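Local coordinates for general secretion pathway protein H (Vibrio cholerae, PDB 4DQ9) that serves as a minor pseudopilin in the tip complex of the type II secretion pseudopilus, which recognises and binds proteases and toxins to be secreted from the periplasm, at residues D36-R41 / L88-S93; T65-K68 / Q72-F75; G80-D85 / E136-W141; Q11-R16 / F126-F131. One frame throughout, in Å; residues are numbered along the deposited sequence.

From the N terminus, helix 2-27 comes first and carries residues 11-16, which meet strand 126-132 in contact 4, the widest loop of the four. Inside it, the turn between strands 31-36 and 41-48 meets the 88-93 loop in contact 1. Contact 2, a short return from strand 54-66 to strand 71-77, is nested in both and touches each of them. Residues 80-85 then open contact 3, which closes at 136-141 and so crosses contacts 1 and 4. Contact 4 ties helix to sheet, contact 2 one sheet to the other, and contacts 1 and 3 fasten surface loops at the rim of the fold.

Contact 1 (D36-R41 / L88-S93); sequences DVDTRR and LFNPGS. With NA (sodium ion), chain C.
Asn90 gives its amide ND2 to Asp38 OD2 at 3.0 Å in an almost straight bond (176°), the one direct hydrogen bond of this surface contact. The acceptor lies in the plane of the amide, yet ND2 stands above the carboxylate plane, the two flat groups being turned 78° apart. With its CG opposite the backbone N (chi1 177°), Asn90 reaches across to the turn. A water adds a second bridge: it donates to Asp38 O at 3.0 Å, accepts from Asn90 N at 2.9 Å, and makes a longer bond with Ser93 OG.

The 36-41 segment is the connection of a beta hairpin between strands 31-36 and 41-48, and Arg40 and Arg41 both face Asp36 in a G1 beta bulge. Asp36 itself serves the sodium ion, which its OD2 binds at 2.7 Å; Thr43 is the other protein ligand, and Arg34 NE bonds to the same Asp36 oxygen.

Van der Waals contact is thin. Asp38 CB lies 3.9 Å from Ser93 OG, and the methyl CG2 of Thr39 comes up beside Ser93, 4.1 Å from its O. Within the 88-93 loop, Asn90 OD1 accepts a weak bond from Gly92 N at 2.8 Å.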
loop_
_atom_site.group_PDB
_atom_site.type_symbol
_atom_site.label_atom_id
_atom_site.label_comp_id
_atom_site.label_asym_id
_atom_site.label_seq_id
_atom_site.Cartn_x
_atom_site.Cartn_y
_atom_site.Cartn_z
ATOM N N ASP A 36 10.182 -10.487 -3.590
ATOM C CA ASP A 36 9.657 -11.526 -4.491
ATOM C C ASP A 36 10.554 -12.742 -4.308
ATOM O O ASP A 36 11.626 -12.833 -4.832
ATOM C CB ASP A 36 9.622 -11.025 -5.891
ATOM C CG ASP A 36 8.606 -9.790 -6.124
ATOM O OD1 ASP A 36 7.421 -9.812 -5.620
ATOM O OD2 ASP A 36 8.879 -8.849 -7.003
ATOM N N VAL A 37 10.123 -13.658 -3.458
ATOM C CA VAL A 37 10.974 -14.787 -3.056
ATOM C C VAL A 37 11.185 -15.694 -4.229
ATOM O O VAL A 37 12.209 -16.292 -4.347
ATOM C CB VAL A 37 10.376 -15.541 -1.836
ATOM C CG1 VAL A 37 10.394 -14.704 -0.596
ATOM C CG2 VAL A 37 8.940 -16.153 -1.980
ATOM N N ASP A 38 10.186 -15.798 -5.123
ATOM C CA ASP A 38 10.367 -16.747 -6.223
ATOM C C ASP A 38 11.373 -16.324 -7.267
ATOM O O ASP A 38 11.990 -17.196 -7.853
ATOM C CB ASP A 38 8.998 -17.100 -6.837
ATOM C CG ASP A 38 8.068 -17.775 -5.827
ATOM O OD1 ASP A 38 8.574 -18.336 -4.824
ATOM O OD2 ASP A 38 6.819 -17.698 -5.978
ATOM N N THR A 39 11.581 -15.031 -7.484
ATOM C CA THR A 39 12.511 -14.488 -8.442
ATOM C C THR A 39 13.768 -13.904 -7.718
ATOM O O THR A 39 14.675 -13.461 -8.410
ATOM C CB THR A 39 11.830 -13.380 -9.310
ATOM O OG1 THR A 39 11.305 -12.397 -8.389
ATOM C CG2 THR A 39 10.738 -14.022 -10.200
ATOM N N ARG A 40 13.788 -13.938 -6.402
ATOM C CA ARG A 40 14.898 -13.489 -5.570
ATOM C C ARG A 40 15.154 -11.987 -5.832
ATOM O O ARG A 40 16.300 -11.572 -5.922
ATOM C CB ARG A 40 16.144 -14.343 -5.833
ATOM C CG ARG A 40 15.846 -15.884 -5.696
ATOM C CD ARG A 40 16.886 -16.858 -6.204
ATOM N NE ARG A 40 17.186 -16.700 -7.641
ATOM C CZ ARG A 40 18.289 -16.130 -8.137
ATOM N NH1 ARG A 40 19.298 -15.785 -7.351
ATOM N NH2 ARG A 40 18.439 -15.949 -9.453
ATOM N N ARG A 41 14.093 -11.206 -5.893
ATOM C CA ARG A 41 14.198 -9.808 -6.239
ATOM C C ARG A 41 13.742 -8.931 -5.096
ATOM O O ARG A 41 12.774 -9.317 -4.358
ATOM C CB ARG A 41 13.335 -9.576 -7.474
ATOM C CG ARG A 41 13.765 -8.317 -8.138
ATOM C CD ARG A 41 13.178 -8.185 -9.570
ATOM N NE ARG A 41 13.452 -9.344 -10.390
ATOM C CZ ARG A 41 12.669 -9.698 -11.408
ATOM N NH1 ARG A 41 11.583 -8.972 -11.730
ATOM N NH2 ARG A 41 12.967 -10.774 -12.112
ATOM N N LEU A 88 11.285 -26.173 -5.295
ATOM C CA LEU A 88 12.597 -25.729 -5.873
ATOM C C LEU A 88 12.408 -24.516 -6.732
ATOM O O LEU A 88 13.296 -23.690 -6.822
ATOM C CB LEU A 88 13.287 -26.869 -6.554
ATOM C CG LEU A 88 13.551 -28.168 -5.723
ATOM C CD1 LEU A 88 14.429 -29.053 -6.504
ATOM C CD2 LEU A 88 14.156 -27.820 -4.375
ATOM N N PHE A 89 11.245 -24.448 -7.368
ATOM C CA PHE A 89 10.913 -23.308 -8.189
ATOM C C PHE A 89 9.373 -23.251 -8.323
ATOM O O PHE A 89 8.665 -24.278 -8.306
ATOM C CB PHE A 89 11.627 -23.359 -9.534
ATOM C CG PHE A 89 11.251 -24.526 -10.406
ATOM C CD1 PHE A 89 10.147 -24.488 -11.253
ATOM C CD2 PHE A 89 12.047 -25.638 -10.457
ATOM C CE1 PHE A 89 9.848 -25.480 -12.104
ATOM C CE2 PHE A 89 11.768 -26.666 -11.326
ATOM C CZ PHE A 89 10.641 -26.610 -12.177
ATOM N N ASN A 90 8.889 -22.045 -8.548
ATOM C CA ASN A 90 7.474 -21.819 -8.882
ATOM C C ASN A 90 7.350 -21.970 -10.394
ATOM O O ASN A 90 7.940 -21.180 -11.120
ATOM C CB ASN A 90 7.110 -20.402 -8.422
ATOM C CG ASN A 90 5.658 -20.016 -8.794
ATOM O OD1 ASN A 90 5.070 -20.622 -9.685
ATOM N ND2 ASN A 90 5.114 -19.035 -8.107
ATOM N N PRO A 91 6.612 -22.996 -10.875
ATOM C CA PRO A 91 6.571 -23.182 -12.299
ATOM C C PRO A 91 6.149 -21.896 -13.002
ATOM O O PRO A 91 6.710 -21.531 -14.041
ATOM C CB PRO A 91 5.574 -24.336 -12.491
ATOM C CG PRO A 91 5.512 -25.009 -11.161
ATOM C CD PRO A 91 5.897 -24.042 -10.170
ATOM N N GLY A 92 5.213 -21.166 -12.441
ATOM C CA GLY A 92 4.797 -19.919 -13.162
ATOM C C GLY A 92 5.812 -18.760 -13.196
ATOM O O GLY A 92 5.779 -17.902 -14.084
ATOM N N SER A 93 6.680 -18.670 -12.198
ATOM C CA SER A 93 7.629 -17.557 -12.094
ATOM C C SER A 93 8.886 -17.685 -13.019
ATOM O O SER A 93 9.689 -16.733 -13.106
ATOM C CB SER A 93 8.100 -17.442 -10.648
ATOM O OG SER A 93 9.143 -18.360 -10.511
HETATM NA NA NA C . 10.784 -7.274 -5.859
HETATM O O HOH W 1 10.867 -19.971 -8.269
#

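Contact 2 (T65-K68 / Q72-F75); sequences TTLK and QLDF
A buried van der Waals contact joins Leu67, just past the end of strand 54-66, to Gln72 and Leu73 near the start of strand 71-77. No hydrogen bond links the two segments. Their strands belong to different four-stranded antiparallel sheets, and the chain passes from one to the other in a short connection. A single methyl does most of the touching. Leu67 CD1 rests on the peptide between Gln72 and Leu73, 3.4 Å from Gln72 C and 3.6 Å from Leu73 N. The same methyl lies alongside the base of the Leu73 side chain, 3.8 Å from its CB and equally near its CG. Leu73 CG sits between the backbone N and the carbonyl carbon (chi1 55°), and chi2 of 80° turns the CD2 branch to Leu67, where it comes within 3.9 Å of Leu67 CD1. Gln72 takes part through its main chain, its CB pointing away from Leu67.

Other layers enclose the pair: Leu67 also packs on Ile130 and on Ser9 of helix 2-27, while Leu73 meets Ile35 of strand 31-36. Backbone bonds from Gln72 to Phe131 and from Asp74 to Ser129 pair strand 71-77, an outermost strand of its sheet, with strand 126-132. The arrangement is that of the hydrophobic core in a pseudopilin globular domain, where the long N-terminal helix packs against antiparallel beta strands.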
loop_
_atom_site.group_PDB
_atom_site.type_symbol
_atom_site.label_atom_id
_atom_site.label_comp_id
_atom_site.label_asym_id
_atom_site.label_seq_id
_atom_site.Cartn_x
_atom_site.Cartn_y
_atom_site.Cartn_z
ATOM N N THR A 65 17.013 -4.968 -7.038
ATOM C CA THR A 65 18.217 -5.859 -7.001
ATOM C C THR A 65 17.749 -7.322 -7.148
ATOM O O THR A 65 16.670 -7.674 -6.704
ATOM C CB THR A 65 19.084 -5.693 -5.772
ATOM O OG1 THR A 65 18.291 -5.995 -4.626
ATOM C CG2 THR A 65 19.640 -4.246 -5.657
ATOM N N THR A 66 18.542 -8.188 -7.796
ATOM C CA THR A 66 18.172 -9.599 -7.962
ATOM C C THR A 66 19.404 -10.386 -7.472
ATOM O O THR A 66 20.578 -10.065 -7.790
ATOM C CB THR A 66 17.819 -9.944 -9.437
ATOM O OG1 THR A 66 16.764 -9.072 -9.928
ATOM C CG2 THR A 66 17.453 -11.436 -9.556
ATOM N N LEU A 67 19.159 -11.342 -6.605
ATOM C CA LEU A 67 20.251 -12.177 -6.116
ATOM C C LEU A 67 20.942 -12.968 -7.272
ATOM O O LEU A 67 20.269 -13.436 -8.166
ATOM C CB LEU A 67 19.819 -13.152 -5.052
ATOM C CG LEU A 67 19.271 -12.650 -3.748
ATOM C CD1 LEU A 67 18.873 -13.929 -2.919
ATOM C CD2 LEU A 67 20.247 -11.772 -3.103
ATOM N N LYS A 68 22.248 -13.101 -7.134
ATOM C CA LYS A 68 23.049 -13.931 -8.002
ATOM C C LYS A 68 22.640 -15.380 -7.840
ATOM O O LYS A 68 22.168 -15.827 -6.773
ATOM C CB LYS A 68 24.531 -13.740 -7.664
ATOM C CG LYS A 68 25.206 -12.568 -8.424
ATOM C CD LYS A 68 26.738 -12.362 -8.088
ATOM C CE LYS A 68 27.134 -12.990 -6.738
ATOM N NZ LYS A 68 26.265 -12.526 -5.619
ATOM N N GLN A 72 19.615 -17.690 -2.241
ATOM C CA GLN A 72 18.158 -17.709 -1.991
ATOM C C GLN A 72 17.878 -16.552 -1.044
ATOM O O GLN A 72 18.760 -16.139 -0.250
ATOM C CB GLN A 72 17.684 -18.968 -1.301
ATOM C CG GLN A 72 17.979 -20.300 -2.047
ATOM C CD GLN A 72 17.065 -20.508 -3.149
ATOM O OE1 GLN A 72 16.628 -19.553 -3.789
ATOM N NE2 GLN A 72 16.719 -21.765 -3.411
ATOM N N LEU A 73 16.634 -16.104 -1.077
ATOM C CA LEU A 73 16.206 -15.280 0.006
ATOM C C LEU A 73 14.829 -15.746 0.572
ATOM O O LEU A 73 14.049 -16.462 -0.083
ATOM C CB LEU A 73 16.161 -13.844 -0.268
ATOM C CG LEU A 73 15.376 -13.318 -1.430
ATOM C CD1 LEU A 73 13.927 -13.224 -1.138
ATOM C CD2 LEU A 73 15.825 -11.903 -1.677
ATOM N N ASP A 74 14.568 -15.299 1.777
ATOM C CA ASP A 74 13.315 -15.590 2.469
ATOM C C ASP A 74 12.976 -14.530 3.479
ATOM O O ASP A 74 13.849 -13.697 3.796
ATOM C CB ASP A 74 13.416 -16.957 3.122
ATOM C CG ASP A 74 12.066 -17.644 3.301
ATOM O OD1 ASP A 74 10.951 -17.042 3.096
ATOM O OD2 ASP A 74 12.093 -18.913 3.568
ATOM N N PHE A 75 11.745 -14.471 3.940
ATOM C CA PHE A 75 11.407 -13.405 4.865
ATOM C C PHE A 75 10.245 -13.893 5.797
ATOM O O PHE A 75 9.476 -14.808 5.424
ATOM C CB PHE A 75 11.071 -12.061 4.228
ATOM C CG PHE A 75 9.735 -11.946 3.574
ATOM C CD1 PHE A 75 9.489 -12.571 2.342
ATOM C CD2 PHE A 75 8.748 -11.163 4.149
ATOM C CE1 PHE A 75 8.255 -12.485 1.690
ATOM C CE2 PHE A 75 7.470 -11.066 3.528
ATOM C CZ PHE A 75 7.223 -11.764 2.290
#

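Contact 3 (G80-D85 / E136-W141); sequences GAWQKD and EPDEQW
Trp82 lies against Pro137 and Asp138, fastening the loop that follows strand 71-77 to the turn between strands 126-132 and 141-145, against the face of the antiparallel sheet that holds these strands in this pseudopilin fold. From CB, which points toward the other loop, the side chain runs with CG beside the backbone N, and one indole face is turned to the proline. CG and CD1 are each 3.8 Å from Pro137 CG. That carbon sits almost squarely above the five-membered ring, 3.5 Å from its centroid and 3° off the normal, a close CH-pi contact. CE2 is the ring atom nearest to it. Farther out, Pro137 CB lies over CD2 and CE3 on the same face, and the six-membered ring extends over the main chain, CZ2 coming to 3.7 Å from Pro137 O. That carbonyl oxygen has a hydrogen bond from Ser129 OG. Trp82 also touches Asp74, Glu76 and Ser129, so the indole spans two neighbouring strands.

On the turn itself, Gln140 NE2 bonds to Glu136 O at 2.9 Å. The polar corner of the indole uses its edge: NE1 donates to Asp138 OD1 at 2.8 Å with an angle of 160°, and meets that oxygen from above a carboxylate plane turned 84° from the ring.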
loop_
_atom_site.group_PDB
_atom_site.type_symbol
_atom_site.label_atom_id
_atom_site.label_comp_id
_atom_site.label_asym_id
_atom_site.label_seq_id
_atom_site.Cartn_x
_atom_site.Cartn_y
_atom_site.Cartn_z
ATOM N N GLY A 80 5.826 -14.044 12.467
ATOM C CA GLY A 80 5.227 -15.101 11.656
ATOM C C GLY A 80 6.214 -16.048 11.022
ATOM O O GLY A 80 7.463 -15.978 11.237
ATOM N N ALA A 81 5.670 -16.892 10.184
ATOM C CA ALA A 81 6.431 -18.005 9.595
ATOM C C ALA A 81 7.200 -17.543 8.395
ATOM O O ALA A 81 6.858 -16.549 7.805
ATOM C CB ALA A 81 5.507 -19.132 9.211
ATOM N N TRP A 82 8.229 -18.293 8.016
ATOM C CA TRP A 82 8.939 -17.980 6.746
ATOM C C TRP A 82 7.931 -18.056 5.605
ATOM O O TRP A 82 7.025 -18.911 5.595
ATOM C CB TRP A 82 10.129 -18.936 6.462
ATOM C CG TRP A 82 11.223 -18.837 7.446
ATOM C CD1 TRP A 82 11.545 -19.720 8.474
ATOM C CD2 TRP A 82 12.170 -17.775 7.532
ATOM N NE1 TRP A 82 12.661 -19.280 9.119
ATOM C CE2 TRP A 82 13.058 -18.080 8.568
ATOM C CE3 TRP A 82 12.416 -16.608 6.782
ATOM C CZ2 TRP A 82 14.127 -17.213 8.884
ATOM C CZ3 TRP A 82 13.410 -15.767 7.118
ATOM C CH2 TRP A 82 14.274 -16.049 8.162
ATOM N N GLN A 83 8.058 -17.135 4.650
ATOM C CA GLN A 83 7.111 -16.965 3.565
ATOM C C GLN A 83 7.285 -17.894 2.389
ATOM O O GLN A 83 6.295 -18.253 1.716
ATOM C CB GLN A 83 7.091 -15.516 3.102
ATOM C CG GLN A 83 6.530 -14.645 4.228
ATOM C CD GLN A 83 5.049 -14.363 4.167
ATOM O OE1 GLN A 83 4.383 -14.598 3.173
ATOM N NE2 GLN A 83 4.541 -13.739 5.216
ATOM N N LYS A 84 8.521 -18.282 2.113
ATOM C CA LYS A 84 8.783 -19.056 0.907
ATOM C C LYS A 84 8.266 -20.494 1.117
ATOM O O LYS A 84 8.515 -21.096 2.169
ATOM C CB LYS A 84 10.291 -19.000 0.602
ATOM C CG LYS A 84 10.648 -19.623 -0.779
ATOM C CD LYS A 84 12.072 -19.371 -1.228
ATOM C CE LYS A 84 12.284 -19.739 -2.718
ATOM N NZ LYS A 84 13.742 -19.907 -2.989
ATOM N N ASP A 85 7.674 -21.078 0.070
ATOM C CA ASP A 85 7.254 -22.495 0.122
ATOM C C ASP A 85 8.459 -23.384 -0.185
ATOM O O ASP A 85 9.528 -22.899 -0.453
ATOM C CB ASP A 85 6.056 -22.744 -0.798
ATOM C CG ASP A 85 6.333 -22.526 -2.219
ATOM O OD1 ASP A 85 7.257 -23.096 -2.788
ATOM O OD2 ASP A 85 5.563 -21.791 -2.869
ATOM N N GLU A 136 18.633 -23.868 4.687
ATOM C CA GLU A 136 17.413 -23.349 5.266
ATOM C C GLU A 136 17.646 -21.866 5.614
ATOM O O GLU A 136 18.745 -21.447 5.954
ATOM C CB GLU A 136 17.087 -24.172 6.529
ATOM C CG GLU A 136 16.789 -25.656 6.282
ATOM C CD GLU A 136 15.494 -25.893 5.501
ATOM O OE1 GLU A 136 14.715 -24.943 5.282
ATOM O OE2 GLU A 136 15.229 -27.004 5.040
ATOM N N PRO A 137 16.549 -21.107 5.736
ATOM C CA PRO A 137 16.652 -19.685 6.021
ATOM C C PRO A 137 17.017 -19.253 7.455
ATOM O O PRO A 137 17.457 -18.112 7.669
ATOM C CB PRO A 137 15.250 -19.182 5.705
ATOM C CG PRO A 137 14.355 -20.357 6.034
ATOM C CD PRO A 137 15.159 -21.554 5.504
ATOM N N ASP A 138 16.939 -20.179 8.418
ATOM C CA ASP A 138 17.151 -19.874 9.800
ATOM C C ASP A 138 18.641 -19.632 10.101
ATOM O O ASP A 138 19.509 -20.245 9.516
ATOM C CB ASP A 138 16.607 -21.056 10.645
ATOM C CG ASP A 138 15.196 -21.484 10.187
ATOM O OD1 ASP A 138 14.259 -20.820 10.753
ATOM O OD2 ASP A 138 15.105 -22.356 9.210
ATOM N N GLU A 139 18.898 -18.667 10.958
ATOM C CA GLU A 139 20.220 -18.382 11.465
ATOM C C GLU A 139 21.178 -18.080 10.338
ATOM O O GLU A 139 22.297 -18.590 10.289
ATOM C CB GLU A 139 20.697 -19.617 12.228
ATOM C CG GLU A 139 20.043 -19.841 13.582
ATOM C CD GLU A 139 21.063 -20.536 14.482
ATOM O OE1 GLU A 139 21.471 -21.713 14.198
ATOM O OE2 GLU A 139 21.517 -19.864 15.431
ATOM N N GLN A 140 20.752 -17.255 9.376
ATOM C CA GLN A 140 21.587 -16.885 8.184
ATOM C C GLN A 140 21.915 -15.405 8.248
ATOM O O GLN A 140 21.460 -14.710 9.173
ATOM C CB GLN A 140 20.797 -17.222 6.884
ATOM C CG GLN A 140 20.562 -18.697 6.643
ATOM C CD GLN A 140 21.800 -19.512 6.296
ATOM O OE1 GLN A 140 22.881 -18.991 6.143
ATOM N NE2 GLN A 140 21.616 -20.803 6.065
ATOM N N TRP A 141 22.698 -14.888 7.298
ATOM C CA TRP A 141 22.864 -13.425 7.218
ATOM C C TRP A 141 21.431 -12.923 7.048
ATOM O O TRP A 141 20.661 -13.414 6.225
ATOM C CB TRP A 141 23.722 -13.065 5.997
ATOM C CG TRP A 141 25.165 -13.210 6.292
ATOM C CD1 TRP A 141 26.024 -14.200 5.898
ATOM C CD2 TRP A 141 25.943 -12.276 7.028
ATOM N NE1 TRP A 141 27.278 -13.945 6.394
ATOM C CE2 TRP A 141 27.240 -12.776 7.119
ATOM C CE3 TRP A 141 25.622 -11.063 7.686
ATOM C CZ2 TRP A 141 28.222 -12.100 7.822
ATOM C CZ3 TRP A 141 26.553 -10.426 8.391
ATOM C CH2 TRP A 141 27.862 -10.931 8.467
#

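Contact 4 (Q11-R16 / F126-F131); sequences QSFYQR and FTLSIF
Phe13 of helix 2-27 presents one face of its ring to Leu128 and an edge to Phe126, both of strand 126-132, and nearly all the contact is concentrated there. The three side chains are buried. Over the face lies the CD2 methyl of Leu128, 3.6 Å from Phe13 CD2 and 3.9 Å from the ring centroid, a CH-pi contact shifted toward the rim and tilted 23° from the normal. At the edge, close to the Phe13 plane, comes the far end of the Phe126 ring: Phe126 CZ is 3.7 Å from Phe13 CE2, and Phe126 CE2 is 3.8 Å from the same carbon. The two phenylalanines arrive from opposite directions. CG of Phe13 extends opposite its backbone N (chi1 177°), carrying the ring off the helix toward the strand, where Leu128 CB also approaches Phe13 CE2 at 4.1 Å.

Away from this cluster the contact slackens. Ile130 CD1 stays 4.7 Å from Phe13 CB, and Ile130 packs on Leu67. The CB of Thr127 points away from the helix segment. On the helix, Gln15 is exposed to solvent. Arg16 NE bends back to Ser12 OG at 3.0 Å, one turn earlier, and Arg16 NH1 bonds to Thr62 O. Phe13 further touches Val143 of the same sheet as Leu128, and Leu42 and Phe44 of the other sheet, so one ring joins both. A long N-terminal helix laid against antiparallel strands through such apolar side chains is the hallmark of the type IV pilin-like fold shared by pseudopilins.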
loop_
_atom_site.group_PDB
_atom_site.type_symbol
_atom_site.label_atom_id
_atom_site.label_comp_id
_atom_site.label_asym_id
_atom_site.label_seq_id
_atom_site.Cartn_x
_atom_site.Cartn_y
_atom_site.Cartn_z
ATOM N N GLN A 11 24.509 -7.035 3.303
ATOM C CA GLN A 11 25.008 -5.641 3.548
ATOM C C GLN A 11 24.324 -4.700 2.578
ATOM O O GLN A 11 23.901 -3.580 2.950
ATOM C CB GLN A 11 26.488 -5.674 3.291
ATOM C CG GLN A 11 27.325 -6.369 4.298
ATOM C CD GLN A 11 28.897 -6.149 3.975
ATOM O OE1 GLN A 11 29.330 -6.125 2.817
ATOM N NE2 GLN A 11 29.714 -6.036 4.991
ATOM N N SER A 12 24.165 -5.159 1.330
ATOM C CA SER A 12 23.545 -4.304 0.279
ATOM C C SER A 12 22.116 -4.023 0.722
ATOM O O SER A 12 21.676 -2.819 0.660
ATOM C CB SER A 12 23.553 -4.956 -1.083
ATOM O OG SER A 12 22.571 -4.442 -1.993
ATOM N N PHE A 13 21.357 -5.058 1.094
ATOM C CA PHE A 13 19.983 -4.781 1.560
ATOM C C PHE A 13 19.918 -3.831 2.764
ATOM O O PHE A 13 19.066 -2.926 2.817
ATOM C CB PHE A 13 19.178 -6.053 1.719
ATOM C CG PHE A 13 17.799 -5.804 2.270
ATOM C CD1 PHE A 13 16.881 -5.230 1.433
ATOM C CD2 PHE A 13 17.438 -6.098 3.537
ATOM C CE1 PHE A 13 15.589 -4.902 1.921
ATOM C CE2 PHE A 13 16.119 -5.890 3.992
ATOM C CZ PHE A 13 15.229 -5.280 3.180
ATOM N N TYR A 14 20.790 -4.021 3.741
ATOM C CA TYR A 14 20.852 -3.210 4.938
ATOM C C TYR A 14 21.061 -1.774 4.547
ATOM O O TYR A 14 20.358 -0.914 5.060
ATOM C CB TYR A 14 21.933 -3.710 5.828
ATOM C CG TYR A 14 22.161 -2.955 7.068
ATOM C CD1 TYR A 14 21.241 -3.046 8.110
ATOM C CD2 TYR A 14 23.400 -2.329 7.285
ATOM C CE1 TYR A 14 21.478 -2.393 9.281
ATOM C CE2 TYR A 14 23.664 -1.728 8.472
ATOM C CZ TYR A 14 22.655 -1.735 9.448
ATOM O OH TYR A 14 22.824 -1.160 10.688
ATOM N N GLN A 15 22.001 -1.524 3.648
ATOM C CA GLN A 15 22.364 -0.159 3.251
ATOM C C GLN A 15 21.214 0.483 2.552
ATOM O O GLN A 15 20.934 1.685 2.800
ATOM C CB GLN A 15 23.540 -0.143 2.325
ATOM C CG GLN A 15 24.805 -0.673 3.008
ATOM C CD GLN A 15 26.022 -0.788 2.001
ATOM O OE1 GLN A 15 25.861 -0.935 0.783
ATOM N NE2 GLN A 15 27.251 -0.695 2.533
ATOM N N ARG A 16 20.460 -0.324 1.772
ATOM C CA ARG A 16 19.361 0.240 1.009
ATOM C C ARG A 16 18.168 0.508 1.914
ATOM O O ARG A 16 17.501 1.547 1.756
ATOM C CB ARG A 16 18.959 -0.697 -0.141
ATOM C CG ARG A 16 20.088 -0.720 -1.185
ATOM C CD ARG A 16 20.088 -2.058 -1.975
ATOM N NE ARG A 16 21.154 -2.047 -3.012
ATOM C CZ ARG A 16 21.003 -1.364 -4.119
ATOM N NH1 ARG A 16 19.885 -0.724 -4.315
ATOM N NH2 ARG A 16 21.933 -1.354 -5.089
ATOM N N PHE A 126 10.073 -7.139 10.483
ATOM C CA PHE A 126 10.317 -8.273 9.587
ATOM C C PHE A 126 11.737 -8.793 9.815
ATOM O O PHE A 126 12.582 -8.087 10.413
ATOM C CB PHE A 126 10.163 -7.848 8.082
ATOM C CG PHE A 126 11.360 -7.045 7.593
ATOM C CD1 PHE A 126 11.576 -5.645 7.871
ATOM C CD2 PHE A 126 12.436 -7.702 6.911
ATOM C CE1 PHE A 126 12.714 -4.974 7.510
ATOM C CE2 PHE A 126 13.565 -7.022 6.555
ATOM C CZ PHE A 126 13.772 -5.638 6.820
ATOM N N THR A 127 12.011 -9.964 9.214
ATOM C CA THR A 127 13.361 -10.528 9.061
ATOM C C THR A 127 13.504 -10.958 7.578
ATOM O O THR A 127 12.577 -11.647 7.102
ATOM C CB THR A 127 13.575 -11.687 9.961
ATOM O OG1 THR A 127 13.506 -11.214 11.302
ATOM C CG2 THR A 127 14.983 -12.270 9.748
ATOM N N LEU A 128 14.594 -10.532 6.916
ATOM C CA LEU A 128 14.896 -10.984 5.552
ATOM C C LEU A 128 16.219 -11.742 5.700
ATOM O O LEU A 128 17.187 -11.184 6.227
ATOM C CB LEU A 128 15.070 -9.841 4.580
ATOM C CG LEU A 128 15.461 -10.394 3.202
ATOM C CD1 LEU A 128 14.251 -10.615 2.384
ATOM C CD2 LEU A 128 16.426 -9.445 2.527
ATOM N N SER A 129 16.257 -12.973 5.224
ATOM C CA SER A 129 17.528 -13.679 5.255
ATOM C C SER A 129 17.945 -14.090 3.880
ATOM O O SER A 129 17.120 -14.299 2.956
ATOM C CB SER A 129 17.423 -14.827 6.170
ATOM O OG SER A 129 16.801 -15.831 5.583
ATOM N N ILE A 130 19.256 -14.176 3.731
ATOM C CA ILE A 130 19.935 -14.410 2.405
ATOM C C ILE A 130 20.957 -15.482 2.669
ATOM O O ILE A 130 21.784 -15.351 3.549
ATOM C CB ILE A 130 20.564 -13.157 1.805
ATOM C CG1 ILE A 130 19.513 -12.017 1.519
ATOM C CG2 ILE A 130 21.378 -13.429 0.413
ATOM C CD1 ILE A 130 20.063 -10.611 1.216
ATOM N N PHE A 131 20.953 -16.463 1.843
ATOM C CA PHE A 131 21.674 -17.679 2.111
ATOM C C PHE A 131 21.896 -18.561 0.891
ATOM O O PHE A 131 21.205 -18.492 -0.080
ATOM C CB PHE A 131 20.987 -18.496 3.176
ATOM C CG PHE A 131 19.539 -18.751 2.872
ATOM C CD1 PHE A 131 18.586 -17.799 3.173
ATOM C CD2 PHE A 131 19.107 -19.909 2.216
ATOM C CE1 PHE A 131 17.254 -17.993 2.942
ATOM C CE2 PHE A 131 17.744 -20.133 1.944
ATOM C CZ PHE A 131 16.803 -19.163 2.246
#